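Local coordinates for protein aspartokinase (Synechocystis, PDB 3L76) that probably catalyses the ATP-dependent phosphorylation of aspartate to 4-phospho-L-aspartate, and binds lysine and threonine in its ACT domains, at residues A445-R450 / F495-G500; T464-A469 / S503-I508; T11-V16 / S41-S46; E17-V22 / A79-A84. All blocks are in the same frame, centred on the assembly; numbering follows the deposited sequence.

The four contacts form two touching pairs in different domains. Contacts 1 and 2 build one ACT domain and share helix 499-512: contact 1 is a buried strand pair, tied by backbone hydrogen bonds with an aromatic ring laid against it, while contact 2 is a partly buried, hydrogen-bond-free packing of the two helices on that sheet. Contacts 3 and 4 belong to the amino acid kinase domain. Contact 3 joins two loops near the surface, mostly by side chain against backbone, whereas contact 4 is a buried aliphatic helix pair next to the second subunit; Ile19 bridges them. About 38 Å separates the centres of contacts 1 and 3.

Contact 1. Residues A445-R450 / F495-G500; sequences AQIAIR and FMVAEG
The ring of Phe495 carries Ile447 on one face, with CB of Ile447 lying 3.6 Å above the plane of that ring, displaced toward its rim in a CH-pi contact. At the ring's edge sit Ile449, whose CG2 is 4.0 Å from CE1 of Phe495, and CG1 of Val497. A chi1 of 67° turns the ring back over the neighbouring strand. CD1 of Ile447 meets CG2 of Val497 at 3.9 Å. An alanine in place of Phe495 would probably leave Ile447 and Ile449 without their shared aromatic surface and open a gap beneath the sheet. The backbone pairing is antiparallel, part of the ACT domain's sheet. Ala445 and Val497 exchange two hydrogen bonds, the shorter from Ala445 N to Val497 O at 2.7 Å; Ile447 N to Phe495 O and Phe495 N to Ile447 O add two more, each 2.9 Å. Between them Gln446 faces Met496 as a non-hydrogen-bonded pair on the other face. Strand 437-453 continues the sheet into strand 520-533, while the domain's two helices pack on the side bearing Phe495: from helix 499-512 Leu509 on Phe495 and Ala505 on Ile447, from helix 458-468 Phe463, edge-to-face with the ring.

Contact 2. Residues T464-A469 / S503-I508; sequences TALAEA and SQAEAI
Ile508 reaches across with both of its branches to three residues of segment 464-469, two on the helix and Ala469 just past it. Its chi1 of -61° sets CG2 anti to the backbone N and CG1 anti to the carbonyl carbon, and this splits the work: CG2 meets CB of Ala465 at 3.8 Å, while the longer arm carries CD1 to CB of Ala469 at 3.6 Å. The same CD1 of Ile508 lies 4.1 Å from CD2 of Leu466. In Leu466, chi2 at 172° makes CD1 the extended branch, and the other methyl, CD2, is the one that meets CA and CB of Ala505, 3.7 Å from that CB. Gln504 stays extended, and its end lies over Ala469, with NE2 of Gln504 3.7 Å from CB of Ala469; this is packing and not a bond. The segments of helices 458-468 and 499-512 run at 132° to each other with axes 9.9 Å apart, as the two helices of the beta-alpha-beta-beta-alpha-beta ACT fold do on one face of its sheet. Ile471 touches both Gln504 and Ile508 from the loop after the first helix. Each segment sets a branched chain against alanine of the other, an almost wholly apolar join with the amide of Gln504 at its exposed rim; no hydrogen bond crosses, so the fit probably rests on shape and on exclusion of water.

Contact 3. Residues T11-V16 / S41-S46; sequences TSVGTV and SAMGKS
Val13 and Met43 make the apolar part of this contact, their side chains crossing at about a right angle with CG1 of Val13 3.9 Å from CG of Met43. The methionine begins with CG anti to the carbonyl carbon, then folds at its sulfur, chi3 62°, which turns CE back along the opposite loop to lie beside the carbonyl oxygens of Val13 and Gly14. The same methyl also packs on Ile19. An alanine in place of Met43 would probably leave Val13 and Ile19 without their common neighbour and open a gap between the loops and helix 16-31. The second kind of interaction is backbone to backbone: CA of Gly14 lies 3.1 Å from O of Met43 in a CA-H...O contact, and the CA atoms of the two segments come nearest at Gly14 and Gly44, 4.7 Å apart. Each loop follows one of two adjacent parallel strands, 3-8 and 35-40, and leads into a helix, as is usual in the alpha/beta fold of amino acid kinases; segment 11-16 opens with the last three residues of the KFGGTSV signature of aspartokinases, which in relatives lies at the active site. Conventional hydrogen bonds stay within each loop or go to other parts of the fold. Gly44 N gives a nearly straight one, 3.0 Å and 172°, to OG of Ser46. Thr15, the N-cap of helix 16-31, offers OG1 to the backbone N of Arg18, and OG of Ser41 is bonded to Ser155 and to NZ of Lys7.

Contact 4. Residues E17-V22 / A79-A84; sequences ERIQAV and ALLSLA
This is aliphatic helix-on-helix packing in the amino acid kinase domain, where Ile19 and Val22 of helix 16-31 meet Leu80, Leu81 and Ala84 of helix 63-87. The two short segments cross at -57°; their axes come within 9.1 Å, and Ile19 and Leu81 are the pair whose CA atoms are closest. The CB of Ile19 is directed toward the second helix, and the side chain divides there. With chi1 near -74°, its CG2 stands anti to the backbone N and settles 4.1 Å from CB of Ala84, whereas CD1 of Ile19 goes the other way to CB of Leu80, also 4.1 Å off. Leu81 leaves its helix to one side, but a fully anti chi1 of -179° swings the end back across. Its CD1 lies 3.9 Å from CG2 of Val22, the two chains meeting at about a right angle, and equally close to the carbonyl oxygen of Ile19. No hydrogen bond crosses, and every touching residue is buried. Helix 16-31 is the crossover between the adjacent parallel strands 3-8 and 35-40, and Leu81 also packs on Val38 and Val40 of the latter strand and on Ala23 and Ile26 further along helix 16-31. The pair borders the second subunit: Leu80 also packs on Ile57 and Gln20 on Gln56 of that subunit, and OG of Ser82 is hydrogen-bonded to OE1 of its Glu65 and to OG of Ser94 in the same chain.

Contact 1. Residues A445-R450 / F495-G500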
loop_
_atom_site.group_PDB
_atom_site.type_symbol
_atom_site.label_atom_id
_atom_site.label_comp_id
_atom_site.label_asym_id
_atom_site.label_seq_id
_atom_site.Cartn_x
_atom_site.Cartn_y
_atom_site.Cartn_z
ATOM N N ALA A 445 22.899 -30.584 14.039
ATOM C CA ALA A 445 23.247 -31.540 15.083
ATOM C C ALA A 445 22.665 -32.924 14.786
ATOM O O ALA A 445 21.522 -33.059 14.354
ATOM C CB ALA A 445 22.754 -31.045 16.437
ATOM N N GLN A 446 23.451 -33.959 15.024
ATOM C CA GLN A 446 22.943 -35.315 14.872
ATOM C C GLN A 446 22.255 -35.764 16.148
ATOM O O GLN A 446 22.757 -35.552 17.243
ATOM C CB GLN A 446 24.074 -36.267 14.526
ATOM C CG GLN A 446 23.676 -37.727 14.493
ATOM C CD GLN A 446 24.889 -38.638 14.493
ATOM O OE1 GLN A 446 25.178 -39.303 13.508
ATOM N NE2 GLN A 446 25.616 -38.648 15.598
ATOM N N ILE A 447 21.084 -36.357 16.007
ATOM C CA ILE A 447 20.399 -36.934 17.148
ATOM C C ILE A 447 19.915 -38.323 16.770
ATOM O O ILE A 447 19.188 -38.493 15.798
ATOM C CB ILE A 447 19.195 -36.092 17.603
ATOM C CG1 ILE A 447 19.621 -34.659 17.894
ATOM C CG2 ILE A 447 18.546 -36.718 18.839
ATOM C CD1 ILE A 447 18.494 -33.801 18.391
ATOM N N ALA A 448 20.325 -39.317 17.540
ATOM C CA ALA A 448 19.922 -40.676 17.263
ATOM C C ALA A 448 19.093 -41.208 18.392
ATOM O O ALA A 448 19.370 -40.971 19.566
ATOM C CB ALA A 448 21.122 -41.570 17.026
ATOM N N ILE A 449 18.059 -41.937 18.026
ATOM C CA ILE A 449 17.290 -42.622 19.020
ATOM C C ILE A 449 17.494 -44.141 18.877
ATOM O O ILE A 449 17.039 -44.771 17.929
ATOM C CB ILE A 449 15.829 -42.074 19.080
ATOM C CG1 ILE A 449 14.821 -43.182 19.234
ATOM C CG2 ILE A 449 15.517 -41.135 17.906
ATOM C CD1 ILE A 449 14.802 -43.759 20.631
ATOM N N ARG A 450 18.249 -44.703 19.818
ATOM C CA ARG A 450 18.609 -46.122 19.809
ATOM C C ARG A 450 17.409 -47.017 20.129
ATOM O O ARG A 450 16.637 -46.730 21.038
ATOM C CB ARG A 450 19.714 -46.410 20.836
ATOM C CG ARG A 450 21.051 -45.680 20.656
ATOM C CD ARG A 450 21.932 -46.344 19.638
ATOM N NE ARG A 450 23.266 -45.759 19.613
ATOM C CZ ARG A 450 24.179 -46.056 18.693
ATOM N NH1 ARG A 450 23.887 -46.919 17.733
ATOM N NH2 ARG A 450 25.379 -45.489 18.721
ATOM N N PHE A 495 18.615 -38.677 12.988
ATOM C CA PHE A 495 18.071 -37.549 12.248
ATOM C C PHE A 495 18.850 -36.303 12.595
ATOM O O PHE A 495 19.583 -36.289 13.570
ATOM C CB PHE A 495 16.577 -37.357 12.537
ATOM C CG PHE A 495 16.271 -36.926 13.943
ATOM C CD1 PHE A 495 16.116 -37.864 14.952
ATOM C CD2 PHE A 495 16.120 -35.582 14.259
ATOM C CE1 PHE A 495 15.829 -37.468 16.263
ATOM C CE2 PHE A 495 15.834 -35.187 15.567
ATOM C CZ PHE A 495 15.689 -36.134 16.568
ATOM N N MET A 496 18.699 -35.257 11.792
ATOM C CA MET A 496 19.434 -34.025 12.037
ATOM C C MET A 496 18.519 -32.823 12.136
ATOM O O MET A 496 17.520 -32.728 11.423
ATOM C CB MET A 496 20.503 -33.802 10.972
ATOM C CG MET A 496 21.665 -34.768 11.082
ATOM S SD MET A 496 22.648 -34.785 9.587
ATOM C CE MET A 496 22.098 -36.292 8.811
ATOM N N VAL A 497 18.867 -31.923 13.053
ATOM C CA VAL A 497 18.162 -30.665 13.235
ATOM C C VAL A 497 19.168 -29.560 13.474
ATOM O O VAL A 497 20.335 -29.826 13.762
ATOM C CB VAL A 497 17.177 -30.707 14.417
ATOM C CG1 VAL A 497 16.026 -31.667 14.124
ATOM C CG2 VAL A 497 17.897 -31.062 15.708
ATOM N N ALA A 498 18.709 -28.320 13.336
ATOM C CA ALA A 498 19.524 -27.161 13.653
ATOM C C ALA A 498 19.976 -27.254 15.108
ATOM O O ALA A 498 19.171 -27.575 15.984
ATOM C CB ALA A 498 18.713 -25.885 13.415
ATOM N N GLU A 499 21.255 -26.981 15.364
ATOM C CA GLU A 499 21.795 -27.000 16.730
ATOM C C GLU A 499 20.933 -26.232 17.739
ATOM O O GLU A 499 20.857 -26.601 18.904
ATOM C CB GLU A 499 23.225 -26.462 16.749
ATOM C CG GLU A 499 24.186 -27.241 15.888
ATOM C CD GLU A 499 25.641 -26.897 16.166
ATOM O OE1 GLU A 499 25.899 -26.037 17.034
ATOM O OE2 GLU A 499 26.529 -27.494 15.515
ATOM N N GLY A 500 20.294 -25.160 17.287
ATOM C CA GLY A 500 19.351 -24.431 18.113
ATOM C C GLY A 500 18.203 -25.269 18.636
ATOM O O GLY A 500 17.684 -25.010 19.716
#

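Contact 2. Residues T464-A469 / S503-I508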
loop_
_atom_site.group_PDB
_atom_site.type_symbol
_atom_site.label_atom_id
_atom_site.label_comp_id
_atom_site.label_asym_id
_atom_site.label_seq_id
_atom_site.Cartn_x
_atom_site.Cartn_y
_atom_site.Cartn_z
ATOM N N THR A 464 6.130 -36.884 14.815
ATOM C CA THR A 464 4.954 -36.040 15.038
ATOM C C THR A 464 5.193 -35.127 16.230
ATOM O O THR A 464 4.846 -33.948 16.199
ATOM C CB THR A 464 3.679 -36.856 15.287
ATOM O OG1 THR A 464 3.295 -37.515 14.086
ATOM C CG2 THR A 464 2.529 -35.953 15.728
ATOM N N ALA A 465 5.799 -35.689 17.271
ATOM C CA ALA A 465 6.120 -34.956 18.486
ATOM C C ALA A 465 7.011 -33.750 18.221
ATOM O O ALA A 465 6.733 -32.651 18.693
ATOM C CB ALA A 465 6.766 -35.883 19.498
ATOM N N LEU A 466 8.082 -33.962 17.472
ATOM C CA LEU A 466 8.980 -32.876 17.106
ATOM C C LEU A 466 8.279 -31.823 16.243
ATOM O O LEU A 466 8.538 -30.630 16.360
ATOM C CB LEU A 466 10.192 -33.417 16.347
ATOM C CG LEU A 466 11.200 -34.294 17.084
ATOM C CD1 LEU A 466 12.227 -34.901 16.113
ATOM C CD2 LEU A 466 11.880 -33.487 18.164
ATOM N N ALA A 467 7.393 -32.273 15.367
ATOM C CA ALA A 467 6.749 -31.372 14.431
ATOM C C ALA A 467 5.693 -30.519 15.129
ATOM O O ALA A 467 5.428 -29.396 14.728
ATOM C CB ALA A 467 6.136 -32.149 13.283
ATOM N N GLU A 468 5.083 -31.057 16.174
ATOM C CA GLU A 468 4.075 -30.310 16.901
ATOM C C GLU A 468 4.722 -29.170 17.689
ATOM O O GLU A 468 4.047 -28.246 18.117
ATOM C CB GLU A 468 3.263 -31.235 17.806
ATOM C CG GLU A 468 2.183 -32.005 17.069
ATOM C CD GLU A 468 1.523 -33.073 17.925
ATOM O OE1 GLU A 468 2.083 -33.425 18.984
ATOM O OE2 GLU A 468 0.446 -33.573 17.537
ATOM N N ALA A 469 6.036 -29.244 17.849
ATOM C CA ALA A 469 6.811 -28.202 18.511
ATOM C C ALA A 469 7.481 -27.294 17.482
ATOM O O ALA A 469 8.348 -26.497 17.811
ATOM C CB ALA A 469 7.874 -28.829 19.449
ATOM N N SER A 503 18.553 -29.252 21.927
ATOM C CA SER A 503 18.085 -29.476 23.281
ATOM C C SER A 503 16.592 -29.733 23.364
ATOM O O SER A 503 16.171 -30.710 23.968
ATOM C CB SER A 503 18.465 -28.293 24.168
ATOM O OG SER A 503 19.873 -28.182 24.257
ATOM N N GLN A 504 15.785 -28.855 22.775
ATOM C CA GLN A 504 14.342 -29.043 22.824
ATOM C C GLN A 504 13.937 -30.378 22.198
ATOM O O GLN A 504 13.063 -31.072 22.708
ATOM C CB GLN A 504 13.613 -27.890 22.157
ATOM C CG GLN A 504 12.117 -27.866 22.455
ATOM C CD GLN A 504 11.344 -26.919 21.544
ATOM O OE1 GLN A 504 11.922 -26.227 20.705
ATOM N NE2 GLN A 504 10.031 -26.897 21.702
ATOM N N ALA A 505 14.588 -30.746 21.102
ATOM C CA ALA A 505 14.325 -32.031 20.474
ATOM C C ALA A 505 14.573 -33.194 21.434
ATOM O O ALA A 505 13.714 -34.056 21.618
ATOM C CB ALA A 505 15.160 -32.185 19.219
ATOM N N GLU A 506 15.753 -33.220 22.039
ATOM C CA GLU A 506 16.086 -34.259 23.009
ATOM C C GLU A 506 15.054 -34.290 24.130
ATOM O O GLU A 506 14.554 -35.342 24.524
ATOM C CB GLU A 506 17.476 -34.008 23.575
ATOM C CG GLU A 506 17.884 -34.958 24.669
ATOM C CD GLU A 506 19.297 -34.696 25.173
ATOM O OE1 GLU A 506 20.002 -35.677 25.487
ATOM O OE2 GLU A 506 19.702 -33.515 25.254
ATOM N N ALA A 507 14.718 -33.108 24.616
ATOM C CA ALA A 507 13.767 -32.946 25.699
ATOM C C ALA A 507 12.375 -33.453 25.352
ATOM O O ALA A 507 11.656 -33.928 26.224
ATOM C CB ALA A 507 13.708 -31.492 26.121
ATOM N N ILE A 508 11.986 -33.323 24.087
ATOM C CA ILE A 508 10.681 -33.799 23.633
ATOM C C ILE A 508 10.641 -35.334 23.549
ATOM O O ILE A 508 9.672 -35.969 23.943
ATOM C CB ILE A 508 10.324 -33.200 22.266
ATOM C CG1 ILE A 508 10.247 -31.678 22.366
ATOM C CG2 ILE A 508 9.014 -33.795 21.722
ATOM C CD1 ILE A 508 10.300 -30.970 21.035
#

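Contact 3. Residues T11-V16 / S41-S46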
loop_
_atom_site.group_PDB
_atom_site.type_symbol
_atom_site.label_atom_id
_atom_site.label_comp_id
_atom_site.label_asym_id
_atom_site.label_seq_id
_atom_site.Cartn_x
_atom_site.Cartn_y
_atom_site.Cartn_z
ATOM N N THR A 11 17.207 -5.756 -4.518
ATOM C CA THR A 11 18.459 -5.037 -4.729
ATOM C C THR A 11 18.564 -4.442 -6.124
ATOM O O THR A 11 19.092 -3.346 -6.298
ATOM C CB THR A 11 19.672 -5.946 -4.500
ATOM O OG1 THR A 11 19.578 -7.088 -5.362
ATOM C CG2 THR A 11 19.723 -6.401 -3.051
ATOM N N SER A 12 18.061 -5.172 -7.113
ATOM C CA SER A 12 18.099 -4.722 -8.498
ATOM C C SER A 12 17.296 -3.437 -8.678
ATOM O O SER A 12 17.341 -2.809 -9.731
ATOM C CB SER A 12 17.549 -5.814 -9.419
ATOM O OG SER A 12 18.170 -7.062 -9.162
ATOM N N VAL A 13 16.582 -3.047 -7.629
ATOM C CA VAL A 13 15.612 -1.958 -7.688
ATOM C C VAL A 13 15.693 -1.086 -6.426
ATOM O O VAL A 13 14.797 -0.303 -6.126
ATOM C CB VAL A 13 14.182 -2.542 -7.914
ATOM C CG1 VAL A 13 13.087 -1.651 -7.351
ATOM C CG2 VAL A 13 13.957 -2.812 -9.390
ATOM N N GLY A 14 16.794 -1.213 -5.697
ATOM C CA GLY A 14 16.935 -0.545 -4.415
ATOM C C GLY A 14 17.027 0.966 -4.490
ATOM O O GLY A 14 16.655 1.664 -3.546
ATOM N N THR A 15 17.536 1.472 -5.609
ATOM C CA THR A 15 17.724 2.909 -5.776
ATOM C C THR A 15 17.079 3.375 -7.063
ATOM O O THR A 15 16.883 2.587 -7.989
ATOM C CB THR A 15 19.212 3.303 -5.833
ATOM O OG1 THR A 15 19.760 2.926 -7.102
ATOM C CG2 THR A 15 19.995 2.638 -4.710
ATOM N N VAL A 16 16.762 4.663 -7.119
ATOM C CA VAL A 16 16.125 5.241 -8.289
ATOM C C VAL A 16 17.017 5.061 -9.504
ATOM O O VAL A 16 16.538 4.775 -10.603
ATOM C CB VAL A 16 15.820 6.728 -8.077
ATOM C CG1 VAL A 16 16.944 7.391 -7.283
ATOM C CG2 VAL A 16 15.591 7.426 -9.416
ATOM N N SER A 41 10.034 -6.896 -7.358
ATOM C CA SER A 41 9.934 -7.023 -5.908
ATOM C C SER A 41 9.873 -5.648 -5.274
ATOM O O SER A 41 10.240 -4.662 -5.902
ATOM C CB SER A 41 11.141 -7.783 -5.354
ATOM O OG SER A 41 11.179 -9.103 -5.858
ATOM N N ALA A 42 9.414 -5.578 -4.031
ATOM C CA ALA A 42 9.520 -4.340 -3.268
ATOM C C ALA A 42 10.969 -3.854 -3.313
ATOM O O ALA A 42 11.885 -4.652 -3.518
ATOM C CB ALA A 42 9.058 -4.551 -1.841
ATOM N N MET A 43 11.173 -2.555 -3.108
ATOM C CA MET A 43 12.447 -1.906 -3.436
ATOM C C MET A 43 13.744 -2.427 -2.806
ATOM O O MET A 43 14.738 -2.583 -3.501
ATOM C CB MET A 43 12.351 -0.401 -3.245
ATOM C CG MET A 43 11.536 0.259 -4.331
ATOM S SD MET A 43 11.834 2.031 -4.435
ATOM C CE MET A 43 13.573 2.078 -4.846
ATOM N N GLY A 44 13.775 -2.677 -1.509
ATOM C CA GLY A 44 15.033 -3.093 -0.919
ATOM C C GLY A 44 14.818 -3.726 0.425
ATOM O O GLY A 44 13.985 -4.622 0.572
ATOM N N LYS A 45 15.566 -3.264 1.416
ATOM C CA LYS A 45 15.267 -3.634 2.784
ATOM C C LYS A 45 13.944 -2.961 3.153
ATOM O O LYS A 45 13.532 -2.964 4.309
ATOM C CB LYS A 45 16.396 -3.212 3.729
ATOM C CG LYS A 45 17.520 -4.246 3.896
ATOM C CD LYS A 45 18.508 -4.259 2.724
ATOM C CE LYS A 45 18.087 -5.219 1.608
ATOM N NZ LYS A 45 18.011 -6.649 2.054
ATOM N N SER A 46 13.285 -2.395 2.146
ATOM C CA SER A 46 12.004 -1.710 2.320
ATOM C C SER A 46 10.929 -2.626 2.897
ATOM O O SER A 46 10.017 -2.171 3.589
ATOM C CB SER A 46 11.525 -1.122 0.985
ATOM O OG SER A 46 11.288 -2.141 0.027
#

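Contact 4. Residues E17-V22 / A79-A84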
loop_
_atom_site.group_PDB
_atom_site.type_symbol
_atom_site.label_atom_id
_atom_site.label_comp_id
_atom_site.label_asym_id
_atom_site.label_seq_id
_atom_site.Cartn_x
_atom_site.Cartn_y
_atom_site.Cartn_z
ATOM N N GLU A 17 18.319 5.214 -9.291
ATOM C CA GLU A 17 19.291 5.067 -10.363
ATOM C C GLU A 17 19.206 3.676 -10.976
ATOM O O GLU A 17 19.145 3.525 -12.200
ATOM C CB GLU A 17 20.699 5.319 -9.837
ATOM C CG GLU A 17 21.774 5.273 -10.902
ATOM C CD GLU A 17 23.172 5.344 -10.314
ATOM O OE1 GLU A 17 24.133 5.546 -11.087
ATOM O OE2 GLU A 17 23.311 5.196 -9.079
ATOM N N ARG A 18 19.205 2.663 -10.118
ATOM C CA ARG A 18 19.117 1.279 -10.572
ATOM C C ARG A 18 17.797 1.005 -11.294
ATOM O O ARG A 18 17.770 0.297 -12.298
ATOM C CB ARG A 18 19.329 0.305 -9.405
ATOM C CG ARG A 18 20.790 0.148 -9.013
ATOM C CD ARG A 18 20.985 -0.698 -7.770
ATOM N NE ARG A 18 22.397 -0.722 -7.392
ATOM C CZ ARG A 18 22.885 -1.314 -6.306
ATOM N NH1 ARG A 18 22.078 -1.951 -5.466
ATOM N NH2 ARG A 18 24.188 -1.270 -6.062
ATOM N N ILE A 19 16.710 1.574 -10.787
ATOM C CA ILE A 19 15.414 1.459 -11.446
ATOM C C ILE A 19 15.486 1.958 -12.886
ATOM O O ILE A 19 14.877 1.379 -13.783
ATOM C CB ILE A 19 14.323 2.219 -10.672
ATOM C CG1 ILE A 19 13.954 1.439 -9.414
ATOM C CG2 ILE A 19 13.088 2.433 -11.536
ATOM C CD1 ILE A 19 12.868 2.077 -8.591
ATOM N N GLN A 20 16.252 3.018 -13.104
ATOM C CA GLN A 20 16.391 3.590 -14.437
ATOM C C GLN A 20 17.188 2.665 -15.353
ATOM O O GLN A 20 16.951 2.607 -16.563
ATOM C CB GLN A 20 17.062 4.958 -14.353
ATOM C CG GLN A 20 16.305 5.962 -13.504
ATOM C CD GLN A 20 17.014 7.296 -13.432
ATOM O OE1 GLN A 20 18.184 7.374 -13.037
ATOM N NE2 GLN A 20 16.312 8.362 -13.821
ATOM N N ALA A 21 18.131 1.936 -14.767
ATOM C CA ALA A 21 18.948 0.985 -15.519
ATOM C C ALA A 21 18.149 -0.208 -16.049
ATOM O O ALA A 21 18.275 -0.581 -17.216
ATOM C CB ALA A 21 20.098 0.499 -14.669
ATOM N N VAL A 22 17.337 -0.816 -15.193
ATOM C CA VAL A 22 16.539 -1.953 -15.627
ATOM C C VAL A 22 15.579 -1.494 -16.705
ATOM O O VAL A 22 15.441 -2.136 -17.744
ATOM C CB VAL A 22 15.786 -2.643 -14.460
ATOM C CG1 VAL A 22 15.795 -1.776 -13.213
ATOM C CG2 VAL A 22 14.358 -3.021 -14.875
ATOM N N ALA A 79 4.816 1.039 -10.081
ATOM C CA ALA A 79 4.476 2.406 -10.453
ATOM C C ALA A 79 5.748 3.128 -10.892
ATOM O O ALA A 79 5.817 3.680 -11.989
ATOM C CB ALA A 79 3.793 3.140 -9.288
ATOM N N LEU A 80 6.770 3.093 -10.042
ATOM C CA LEU A 80 8.030 3.749 -10.363
ATOM C C LEU A 80 8.582 3.257 -11.688
ATOM O O LEU A 80 8.849 4.047 -12.597
ATOM C CB LEU A 80 9.053 3.567 -9.237
ATOM C CG LEU A 80 8.924 4.654 -8.166
ATOM C CD1 LEU A 80 8.929 6.035 -8.811
ATOM C CD2 LEU A 80 7.653 4.483 -7.368
ATOM N N LEU A 81 8.733 1.944 -11.795
ATOM C CA LEU A 81 9.338 1.341 -12.977
ATOM C C LEU A 81 8.628 1.691 -14.286
ATOM O O LEU A 81 9.280 1.951 -15.303
ATOM C CB LEU A 81 9.419 -0.179 -12.826
ATOM C CG LEU A 81 10.060 -0.895 -14.024
ATOM C CD1 LEU A 81 11.494 -0.434 -14.213
ATOM C CD2 LEU A 81 9.996 -2.401 -13.874
ATOM N N SER A 82 7.297 1.681 -14.267
ATOM C CA SER A 82 6.534 1.937 -15.481
ATOM C C SER A 82 6.604 3.420 -15.870
ATOM O O SER A 82 6.527 3.749 -17.051
ATOM C CB SER A 82 5.087 1.428 -15.360
ATOM O OG SER A 82 4.229 2.393 -14.788
ATOM N N LEU A 83 6.776 4.296 -14.879
ATOM C CA LEU A 83 7.038 5.710 -15.125
ATOM C C LEU A 83 8.402 5.891 -15.767
ATOM O O LEU A 83 8.558 6.650 -16.729
ATOM C CB LEU A 83 6.998 6.500 -13.817
ATOM C CG LEU A 83 5.614 6.826 -13.264
ATOM C CD1 LEU A 83 5.743 7.537 -11.930
ATOM C CD2 LEU A 83 4.823 7.660 -14.264
ATOM N N ALA A 84 9.388 5.195 -15.211
ATOM C CA ALA A 84 10.756 5.228 -15.712
ATOM C C ALA A 84 10.845 4.741 -17.157
ATOM O O ALA A 84 11.639 5.259 -17.942
ATOM C CB ALA A 84 11.652 4.386 -14.819
#